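Local coordinates for zinc transport protein ZntB (Vibrio parahaemolyticus RIMD 2210633, PDB 3CK6) that probably acts as a zinc:proton symporter that takes up zinc ions, its cytoplasmic domain forming a funnel-shaped homopentamer, at residues Q190-I198 against Y212-T220; R38-L47 against A55-D63. The protein carries 1 engineered substitution. All blocks are in the same frame, centred on the assembly; numbering follows the deposited sequence.

Contact 1: Q190-I198 against Y212-T220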
loop_
_atom_site.group_PDB
_atom_site.type_symbol
_atom_site.label_atom_id
_atom_site.label_comp_id
_atom_site.label_asym_id
_atom_site.label_seq_id
_atom_site.Cartn_x
_atom_site.Cartn_y
_atom_site.Cartn_z
ATOM N N GLN E 190 0.274 -16.693 -6.424
ATOM C CA GLN E 190 0.663 -17.984 -5.831
ATOM C C GLN E 190 1.072 -17.807 -4.381
ATOM O O GLN E 190 0.757 -18.641 -3.528
ATOM C CB GLN E 190 1.832 -18.593 -6.605
ATOM C CG GLN E 190 2.155 -20.070 -6.278
ATOM C CD GLN E 190 2.114 -20.928 -7.542
ATOM O OE1 GLN E 190 1.235 -20.728 -8.384
ATOM N NE2 GLN E 190 3.081 -21.844 -7.707
ATOM N N GLN E 191 1.801 -16.735 -4.109
ATOM C CA GLN E 191 2.174 -16.404 -2.732
ATOM C C GLN E 191 0.933 -16.239 -1.851
ATOM O O GLN E 191 0.883 -16.777 -0.747
ATOM C CB GLN E 191 3.038 -15.140 -2.692
ATOM C CG GLN E 191 3.622 -14.843 -1.286
ATOM C CD GLN E 191 4.367 -13.518 -1.245
ATOM O OE1 GLN E 191 5.169 -13.213 -2.117
ATOM N NE2 GLN E 191 4.074 -12.717 -0.241
ATOM N N TYR E 192 -0.047 -15.478 -2.335
ATOM C CA TYR E 192 -1.269 -15.254 -1.588
ATOM C C TYR E 192 -2.119 -16.526 -1.432
ATOM O O TYR E 192 -2.749 -16.697 -0.398
ATOM C CB TYR E 192 -2.089 -14.092 -2.144
ATOM C CG TYR E 192 -1.297 -12.806 -2.354
ATOM C CD1 TYR E 192 -1.478 -12.048 -3.515
ATOM C CD2 TYR E 192 -0.344 -12.370 -1.418
ATOM C CE1 TYR E 192 -0.754 -10.875 -3.735
ATOM C CE2 TYR E 192 0.402 -11.184 -1.636
ATOM C CZ TYR E 192 0.177 -10.453 -2.799
ATOM O OH TYR E 192 0.883 -9.289 -3.054
ATOM N N ALA E 193 -2.118 -17.396 -2.449
ATOM C CA ALA E 193 -2.852 -18.663 -2.431
ATOM C C ALA E 193 -2.293 -19.573 -1.331
ATOM O O ALA E 193 -3.049 -20.155 -0.542
ATOM C CB ALA E 193 -2.784 -19.362 -3.801
ATOM N N ILE E 194 -0.966 -19.631 -1.244
ATOM C CA ILE E 194 -0.305 -20.408 -0.202
ATOM C C ILE E 194 -0.557 -19.808 1.193
ATOM O O ILE E 194 -0.804 -20.542 2.162
ATOM C CB ILE E 194 1.217 -20.615 -0.521
ATOM C CG1 ILE E 194 1.364 -21.482 -1.787
ATOM C CG2 ILE E 194 1.964 -21.254 0.728
ATOM C CD1 ILE E 194 2.730 -21.371 -2.526
ATOM N N ARG E 195 -0.509 -18.479 1.304
ATOM C CA ARG E 195 -0.860 -17.829 2.570
ATOM C C ARG E 195 -2.277 -18.215 2.986
ATOM O O ARG E 195 -2.505 -18.612 4.134
ATOM C CB ARG E 195 -0.770 -16.308 2.471
ATOM C CG ARG E 195 -1.005 -15.587 3.821
ATOM C CD ARG E 195 -1.372 -14.142 3.588
ATOM N NE ARG E 195 -2.584 -14.038 2.776
ATOM C CZ ARG E 195 -2.842 -13.041 1.934
ATOM N NH1 ARG E 195 -1.981 -12.042 1.795
ATOM N NH2 ARG E 195 -3.965 -13.039 1.229
ATOM N N ASP E 196 -3.201 -18.102 2.029
ATOM C CA ASP E 196 -4.602 -18.392 2.252
ATOM C C ASP E 196 -4.819 -19.838 2.649
ATOM O O ASP E 196 -5.597 -20.106 3.537
ATOM C CB ASP E 196 -5.444 -18.043 1.022
ATOM C CG ASP E 196 -5.587 -16.544 0.816
ATOM O OD1 ASP E 196 -5.151 -15.755 1.689
ATOM O OD2 ASP E 196 -6.133 -16.147 -0.229
ATOM N N LEU E 197 -4.127 -20.755 1.979
ATOM C CA LEU E 197 -4.197 -22.151 2.338
ATOM C C LEU E 197 -3.778 -22.333 3.797
ATOM O O LEU E 197 -4.447 -23.031 4.546
ATOM C CB LEU E 197 -3.305 -22.986 1.435
ATOM C CG LEU E 197 -3.038 -24.428 1.871
ATOM C CD1 LEU E 197 -4.301 -25.270 1.704
ATOM C CD2 LEU E 197 -1.900 -24.962 1.006
ATOM N N ILE E 198 -2.677 -21.698 4.187
ATOM C CA ILE E 198 -2.178 -21.820 5.590
ATOM C C ILE E 198 -3.178 -21.259 6.586
ATOM O O ILE E 198 -3.458 -21.877 7.622
ATOM C CB ILE E 198 -0.783 -21.154 5.760
ATOM C CG1 ILE E 198 0.261 -21.945 4.972
ATOM C CG2 ILE E 198 -0.353 -21.090 7.250
ATOM C CD1 ILE E 198 1.609 -21.241 4.806
ATOM N N TYR E 212 4.746 -26.115 5.853
ATOM C CA TYR E 212 3.969 -25.238 4.970
ATOM C C TYR E 212 4.466 -23.782 5.088
ATOM O O TYR E 212 4.518 -23.075 4.087
ATOM C CB TYR E 212 2.451 -25.369 5.196
ATOM C CG TYR E 212 1.798 -26.516 4.425
ATOM C CD1 TYR E 212 1.692 -27.766 4.989
ATOM C CD2 TYR E 212 1.293 -26.342 3.100
ATOM C CE1 TYR E 212 1.097 -28.846 4.296
ATOM C CE2 TYR E 212 0.678 -27.448 2.400
ATOM C CZ TYR E 212 0.601 -28.687 3.018
ATOM O OH TYR E 212 0.001 -29.804 2.413
ATOM N N ARG E 213 4.878 -23.363 6.288
ATOM C CA ARG E 213 5.498 -22.039 6.438
ATOM C C ARG E 213 6.828 -21.836 5.707
ATOM O O ARG E 213 7.051 -20.756 5.177
ATOM C CB ARG E 213 5.638 -21.606 7.894
ATOM C CG ARG E 213 4.422 -20.861 8.422
ATOM C CD ARG E 213 3.662 -21.724 9.380
ATOM N NE ARG E 213 2.457 -21.092 9.914
ATOM C CZ ARG E 213 1.349 -21.766 10.222
ATOM N NH1 ARG E 213 0.289 -21.131 10.726
ATOM N NH2 ARG E 213 1.295 -23.079 10.006
ATOM N N PHE E 214 7.691 -22.858 5.708
ATOM C CA PHE E 214 8.884 -22.887 4.852
ATOM C C PHE E 214 8.532 -22.758 3.354
ATOM O O PHE E 214 9.216 -22.052 2.611
ATOM C CB PHE E 214 9.710 -24.162 5.096
ATOM C CG PHE E 214 10.148 -24.353 6.539
ATOM C CD1 PHE E 214 10.465 -23.272 7.344
ATOM C CD2 PHE E 214 10.256 -25.631 7.080
ATOM C CE1 PHE E 214 10.860 -23.454 8.681
ATOM C CE2 PHE E 214 10.650 -25.823 8.411
ATOM C CZ PHE E 214 10.945 -24.731 9.207
ATOM N N ALA E 215 7.481 -23.448 2.916
ATOM C CA ALA E 215 7.002 -23.320 1.523
ATOM C C ALA E 215 6.517 -21.902 1.212
ATOM O O ALA E 215 6.820 -21.350 0.158
ATOM C CB ALA E 215 5.920 -24.358 1.205
ATOM N N HIS E 216 5.784 -21.308 2.144
ATOM C CA HIS E 216 5.394 -19.905 2.027
ATOM C C HIS E 216 6.610 -18.943 1.980
ATOM O O HIS E 216 6.624 -18.000 1.191
ATOM C CB HIS E 216 4.447 -19.514 3.174
ATOM C CG HIS E 216 3.898 -18.135 3.036
ATOM N ND1 HIS E 216 3.926 -17.218 4.059
ATOM C CD2 HIS E 216 3.343 -17.498 1.975
ATOM C CE1 HIS E 216 3.405 -16.076 3.640
ATOM N NE2 HIS E 216 3.039 -16.222 2.382
ATOM N N ASN E 217 7.595 -19.176 2.853
ATOM C CA ASN E 217 8.828 -18.387 2.846
ATOM C C ASN E 217 9.550 -18.513 1.495
ATOM O O ASN E 217 10.053 -17.521 0.954
ATOM C CB ASN E 217 9.761 -18.773 3.982
ATOM C CG ASN E 217 10.827 -17.703 4.245
ATOM O OD1 ASN E 217 10.509 -16.521 4.359
ATOM N ND2 ASN E 217 12.087 -18.120 4.347
ATOM N N ASN E 218 9.597 -19.729 0.955
ATOM C CA ASN E 218 10.186 -19.928 -0.382
ATOM C C ASN E 218 9.507 -19.165 -1.519
ATOM O O ASN E 218 10.195 -18.606 -2.378
ATOM C CB ASN E 218 10.307 -21.418 -0.722
ATOM C CG ASN E 218 11.398 -22.105 0.096
ATOM O OD1 ASN E 218 12.328 -21.452 0.536
ATOM N ND2 ASN E 218 11.258 -23.411 0.339
ATOM N N ILE E 219 8.175 -19.169 -1.560
ATOM C CA ILE E 219 7.463 -18.431 -2.633
ATOM C C ILE E 219 7.662 -16.911 -2.445
ATOM O O ILE E 219 7.845 -16.200 -3.410
ATOM C CB ILE E 219 5.961 -18.815 -2.778
ATOM C CG1 ILE E 219 5.312 -18.101 -3.993
ATOM C CG2 ILE E 219 5.189 -18.524 -1.523
ATOM C CD1 ILE E 219 5.759 -18.675 -5.331
ATOM N N THR E 220 7.683 -16.455 -1.187
ATOM C CA THR E 220 7.945 -15.042 -0.873
ATOM C C THR E 220 9.336 -14.661 -1.372
ATOM O O THR E 220 9.485 -13.649 -2.057
ATOM C CB THR E 220 7.816 -14.774 0.633
ATOM O OG1 THR E 220 6.513 -15.173 1.053
ATOM C CG2 THR E 220 8.026 -13.282 0.971
HETATM O O HOH W 1 -2.545 -22.780 9.945
#

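Contact 2: R38-L47 against A55-D63. Engineered in segment 38-47: Gly-45 (natural residue Ser).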
loop_
_atom_site.group_PDB
_atom_site.type_symbol
_atom_site.label_atom_id
_atom_site.label_comp_id
_atom_site.label_asym_id
_atom_site.label_seq_id
_atom_site.Cartn_x
_atom_site.Cartn_y
_atom_site.Cartn_z
ATOM N N ARG E 38 -7.283 -32.483 -17.341
ATOM C CA ARG E 38 -8.335 -31.487 -17.213
ATOM C C ARG E 38 -9.185 -31.340 -18.486
ATOM O O ARG E 38 -10.377 -31.031 -18.396
ATOM C CB ARG E 38 -7.736 -30.141 -16.798
ATOM C CG ARG E 38 -8.735 -29.008 -16.627
ATOM C CD ARG E 38 -8.182 -27.906 -15.728
ATOM N NE ARG E 38 -7.120 -27.150 -16.399
ATOM C CZ ARG E 38 -5.843 -27.151 -16.021
ATOM N NH1 ARG E 38 -4.971 -26.427 -16.712
ATOM N NH2 ARG E 38 -5.436 -27.877 -14.965
ATOM N N LEU E 39 -8.587 -31.582 -19.654
ATOM C CA LEU E 39 -9.275 -31.373 -20.937
ATOM C C LEU E 39 -9.985 -32.589 -21.511
ATOM O O LEU E 39 -10.571 -32.522 -22.581
ATOM C CB LEU E 39 -8.315 -30.781 -21.988
ATOM C CG LEU E 39 -7.764 -29.387 -21.672
ATOM C CD1 LEU E 39 -6.845 -28.898 -22.791
ATOM C CD2 LEU E 39 -8.882 -28.373 -21.413
ATOM N N HIS E 40 -9.958 -33.699 -20.795
ATOM C CA HIS E 40 -10.592 -34.913 -21.275
ATOM C C HIS E 40 -12.111 -34.804 -21.139
ATOM O O HIS E 40 -12.594 -34.431 -20.065
ATOM C CB HIS E 40 -10.078 -36.105 -20.479
ATOM C CG HIS E 40 -10.364 -37.422 -21.123
ATOM N ND1 HIS E 40 -11.609 -38.010 -21.084
ATOM C CD2 HIS E 40 -9.567 -38.263 -21.823
ATOM C CE1 HIS E 40 -11.570 -39.155 -21.741
ATOM N NE2 HIS E 40 -10.339 -39.338 -22.187
ATOM N N PRO E 41 -12.864 -35.150 -22.209
ATOM C CA PRO E 41 -14.336 -35.122 -22.222
ATOM C C PRO E 41 -15.009 -35.767 -21.008
ATOM O O PRO E 41 -16.106 -35.349 -20.628
ATOM C CB PRO E 41 -14.710 -35.927 -23.485
ATOM C CG PRO E 41 -13.420 -36.517 -24.005
ATOM C CD PRO E 41 -12.332 -35.607 -23.505
ATOM N N ASP E 42 -14.362 -36.775 -20.426
ATOM C CA ASP E 42 -14.955 -37.605 -19.365
ATOM C C ASP E 42 -14.820 -37.074 -17.925
ATOM O O ASP E 42 -15.486 -37.591 -17.017
ATOM C CB ASP E 42 -14.361 -39.023 -19.410
ATOM C CG ASP E 42 -14.792 -39.842 -20.643
ATOM O OD1 ASP E 42 -15.650 -39.406 -21.447
ATOM O OD2 ASP E 42 -14.242 -40.953 -20.801
ATOM N N ILE E 43 -13.952 -36.082 -17.700
ATOM C CA ILE E 43 -13.646 -35.665 -16.315
ATOM C C ILE E 43 -14.814 -34.965 -15.611
ATOM O O ILE E 43 -15.097 -35.256 -14.448
ATOM C CB ILE E 43 -12.322 -34.851 -16.181
ATOM C CG1 ILE E 43 -11.961 -34.674 -14.681
ATOM C CG2 ILE E 43 -12.398 -33.541 -16.964
ATOM C CD1 ILE E 43 -10.644 -33.899 -14.429
ATOM N N ARG E 44 -15.504 -34.069 -16.313
ATOM C CA ARG E 44 -16.662 -33.407 -15.724
ATOM C C ARG E 44 -17.709 -34.406 -15.215
ATOM O O ARG E 44 -18.273 -34.223 -14.130
ATOM C CB ARG E 44 -17.325 -32.438 -16.715
ATOM C CG ARG E 44 -18.632 -31.855 -16.184
ATOM C CD ARG E 44 -19.244 -30.870 -17.164
ATOM N NE ARG E 44 -18.462 -29.644 -17.278
ATOM C CZ ARG E 44 -18.579 -28.589 -16.472
ATOM N NH1 ARG E 44 -17.824 -27.513 -16.693
ATOM N NH2 ARG E 44 -19.446 -28.609 -15.448
ATOM N N GLY E 45 -17.992 -35.439 -16.011
ATOM C CA GLY E 45 -19.004 -36.434 -15.646
ATOM C C GLY E 45 -18.621 -37.166 -14.375
ATOM O O GLY E 45 -19.447 -37.353 -13.461
ATOM N N TRP E 46 -17.358 -37.577 -14.318
ATOM C CA TRP E 46 -16.815 -38.245 -13.146
ATOM C C TRP E 46 -16.939 -37.384 -11.888
ATOM O O TRP E 46 -17.416 -37.858 -10.854
ATOM C CB TRP E 46 -15.362 -38.613 -13.406
ATOM C CG TRP E 46 -14.703 -39.371 -12.326
ATOM C CD1 TRP E 46 -14.942 -40.668 -11.956
ATOM C CD2 TRP E 46 -13.655 -38.896 -11.479
ATOM N NE1 TRP E 46 -14.111 -41.019 -10.911
ATOM C CE2 TRP E 46 -13.315 -39.950 -10.598
ATOM C CE3 TRP E 46 -12.977 -37.673 -11.369
ATOM C CZ2 TRP E 46 -12.309 -39.826 -9.646
ATOM C CZ3 TRP E 46 -11.982 -37.546 -10.409
ATOM C CH2 TRP E 46 -11.672 -38.623 -9.545
ATOM N N LEU E 47 -16.536 -36.119 -11.993
ATOM C CA LEU E 47 -16.593 -35.182 -10.853
ATOM C C LEU E 47 -18.028 -34.981 -10.343
ATOM O O LEU E 47 -18.289 -35.038 -9.131
ATOM C CB LEU E 47 -15.957 -33.837 -11.242
ATOM C CG LEU E 47 -14.427 -33.849 -11.394
ATOM C CD1 LEU E 47 -13.931 -32.571 -12.017
ATOM C CD2 LEU E 47 -13.728 -34.082 -10.054
ATOM N N ALA E 55 -20.881 -25.737 -10.121
ATOM C CA ALA E 55 -20.151 -24.472 -10.242
ATOM C C ALA E 55 -18.673 -24.597 -9.853
ATOM O O ALA E 55 -17.808 -23.900 -10.413
ATOM C CB ALA E 55 -20.833 -23.383 -9.435
ATOM N N THR E 56 -18.401 -25.495 -8.912
ATOM C CA THR E 56 -17.041 -25.851 -8.490
ATOM C C THR E 56 -16.335 -26.576 -9.620
ATOM O O THR E 56 -15.186 -26.252 -9.943
ATOM C CB THR E 56 -17.050 -26.712 -7.220
ATOM O OG1 THR E 56 -17.746 -26.014 -6.179
ATOM C CG2 THR E 56 -15.646 -27.050 -6.754
ATOM N N VAL E 57 -17.034 -27.518 -10.250
ATOM C CA VAL E 57 -16.520 -28.158 -11.458
ATOM C C VAL E 57 -16.247 -27.106 -12.566
ATOM O O VAL E 57 -15.162 -27.101 -13.160
ATOM C CB VAL E 57 -17.465 -29.286 -11.970
ATOM C CG1 VAL E 57 -16.948 -29.860 -13.272
ATOM C CG2 VAL E 57 -17.581 -30.407 -10.921
ATOM N N ASP E 58 -17.223 -26.226 -12.827
ATOM C CA ASP E 58 -17.060 -25.128 -13.812
ATOM C C ASP E 58 -15.795 -24.328 -13.510
ATOM O O ASP E 58 -15.012 -24.016 -14.420
ATOM C CB ASP E 58 -18.241 -24.149 -13.767
ATOM C CG ASP E 58 -19.548 -24.731 -14.309
ATOM O OD1 ASP E 58 -19.574 -25.839 -14.903
ATOM O OD2 ASP E 58 -20.581 -24.041 -14.141
ATOM N N HIS E 59 -15.591 -23.972 -12.238
ATOM C CA HIS E 59 -14.409 -23.179 -11.904
ATOM C C HIS E 59 -13.134 -23.980 -12.102
ATOM O O HIS E 59 -12.150 -23.467 -12.667
ATOM C CB HIS E 59 -14.462 -22.562 -10.502
ATOM C CG HIS E 59 -13.623 -21.318 -10.362
ATOM N ND1 HIS E 59 -12.550 -21.233 -9.498
ATOM C CD2 HIS E 59 -13.702 -20.117 -10.979
ATOM C CE1 HIS E 59 -12.009 -20.029 -9.585
ATOM N NE2 HIS E 59 -12.695 -19.331 -10.471
ATOM N N LEU E 60 -13.170 -25.248 -11.676
ATOM C CA LEU E 60 -12.018 -26.157 -11.794
ATOM C C LEU E 60 -11.566 -26.380 -13.238
ATOM O O LEU E 60 -10.372 -26.470 -13.511
ATOM C CB LEU E 60 -12.327 -27.514 -11.155
ATOM C CG LEU E 60 -11.135 -28.456 -10.914
ATOM C CD1 LEU E 60 -10.307 -28.015 -9.708
ATOM C CD2 LEU E 60 -11.591 -29.903 -10.759
ATOM N N LEU E 61 -12.533 -26.500 -14.141
ATOM C CA LEU E 61 -12.268 -26.853 -15.519
ATOM C C LEU E 61 -12.295 -25.636 -16.460
ATOM O O LEU E 61 -12.269 -25.803 -17.677
ATOM C CB LEU E 61 -13.281 -27.913 -15.999
ATOM C CG LEU E 61 -13.409 -29.230 -15.208
ATOM C CD1 LEU E 61 -14.427 -30.126 -15.876
ATOM C CD2 LEU E 61 -12.066 -29.945 -15.057
ATOM N N ALA E 62 -12.375 -24.425 -15.908
ATOM C CA ALA E 62 -12.559 -23.213 -16.718
ATOM C C ALA E 62 -11.374 -23.005 -17.662
ATOM O O ALA E 62 -10.269 -23.463 -17.379
ATOM C CB ALA E 62 -12.730 -21.993 -15.805
ATOM N N ASP E 63 -11.594 -22.315 -18.777
ATOM C CA ASP E 63 -10.486 -21.947 -19.658
ATOM C C ASP E 63 -9.439 -21.105 -18.917
ATOM O O ASP E 63 -8.243 -21.441 -18.923
ATOM C CB ASP E 63 -10.996 -21.202 -20.897
ATOM C CG ASP E 63 -9.901 -20.974 -21.938
ATOM O OD1 ASP E 63 -8.858 -21.677 -21.879
ATOM O OD2 ASP E 63 -10.077 -20.091 -22.826
#

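Contact 1: Q190-I198 against Y212-T220
His-216 O is gripped twice within its own helix, by Thr-220 N and by Thr-220 OG1 (2.8 Å to His-216 O), the two donors coming from opposite faces of the carbonyl plane. Both residues also meet helix 173-199, which forms an antiparallel helical hairpin with helix 209-246; the axes of the two short segments stand 9.3 Å apart at 163°. His-216 is a knob in a hole made by Gln-191, Ile-194, Arg-195 and Ile-198. With CG anti to the backbone N (chi1 -174°), its imidazole reaches across the groove, Gln-191 O lying at the ring edge and Arg-195 CA over one face, while Ile-198 CD1 packs on its CB at 3.7 Å. Thr-220 OG1, already tied to the carbonyl, also lies beside the amide of Gln-191, whose extended chain reaches across so that OE1 comes to 3.5 Å from Thr-220 CA. On the buried flank, Ile-219 packs on the Gln-191 backbone through CG1, with CD1 on Gln-190 CG at 4.0 Å, those side chains crossing at about a right angle, and CG2 on Ile-194 CD1. The amide of Gln-190 turns instead to Arg-82 N on strand 77-83. At the other end of the contact, Leu-197 CD2 touches the Tyr-212 ring at CE2 (3.8 Å), and the phenol hydroxyl bonds to Ala-135 O on helix 134-161, which covers this side of the hairpin. Nearer solvent, a water donates to Ile-198 O and accepts weakly from Arg-213 NH1, and Ile-198 CG2 sits over the centre of the Arg-213 guanidinium, 3.5 Å from CZ.

Contact 2: R38-L47 against A55-D63
Arg-44 and Asp-58 make the one salt bridge across this pair of short helices, 43-49 and 54-60, on one face of the mixed sheet in the alpha/beta part of the CorA-type cytoplasmic domain; the axes of the 43-47 and 55-60 segments lie at 147°, roughly antiparallel. Both terminal nitrogens of the arginine reach the same oxygen: Arg-44 NH2 lies 2.8 Å from Asp-58 OD1 and approaches nearly along its C-O axis, whereas the bond from NH1 is weak. Guanidinium and carboxylate are turned 55° against each other, so the pair does not lie flat. Arg-44 NH2 has a second acidic partner in Glu-48, which probably helps to hold the group in place. The chain of Arg-44 runs straight to CD and bends at chi3 (-69°), which brings the guanidinium over Val-57, whose CG1 lies over one face near its rim, 3.5 Å from NH2 of Arg-44.

Apolar side chains pack between the two segments. Leu-47 puts CB on Val-57 CG2 (3.8 Å), and the Leu-47 and Leu-60 side chains cross at about a right angle, CD1 of Leu-47 on CD2 of Leu-60; both leucines rest on strand 106-111, on Ile-108 and Thr-110 respectively. Leu-61 follows the end of its helix and fits between the two parts of segment 38-47. Its CD1 lies against Arg-44 CB at 3.8 Å, while CD2 faces Ile-43 CG2 and Arg-38 CG.

Among polar groups, Arg-38 slides past Leu-61 to hydrogen-bond Ser-97 O, and Arg-99 donates to Leu-60 O. Ahead of helix 43-49, a type I turn spans His-40 to Ile-43. His-40 ND1 makes a capping bond, accepting from Asp-42 N at 3.1 Å, close to the ring plane.

Contact 2 comes first along the chain and closes before contact 1 opens; their centres are 26 Å apart and their nearest atoms about 11 Å, without touching. The sheet lies between them. Contact 2 rests on strand 77-83 through Met-78, contact 1 through Phe-77, Leu-79 and Leu-81, the alternate residues, consistent with helices on opposite faces. The two are joined between subunits instead: Phe-214, on helix 209-246 of contact 1, stacks on His-59 of a neighbouring subunit, on helix 54-60 of its contact 2. Repeated round the ring, this meeting helps link the five cytoplasmic domains into the pentameric funnel.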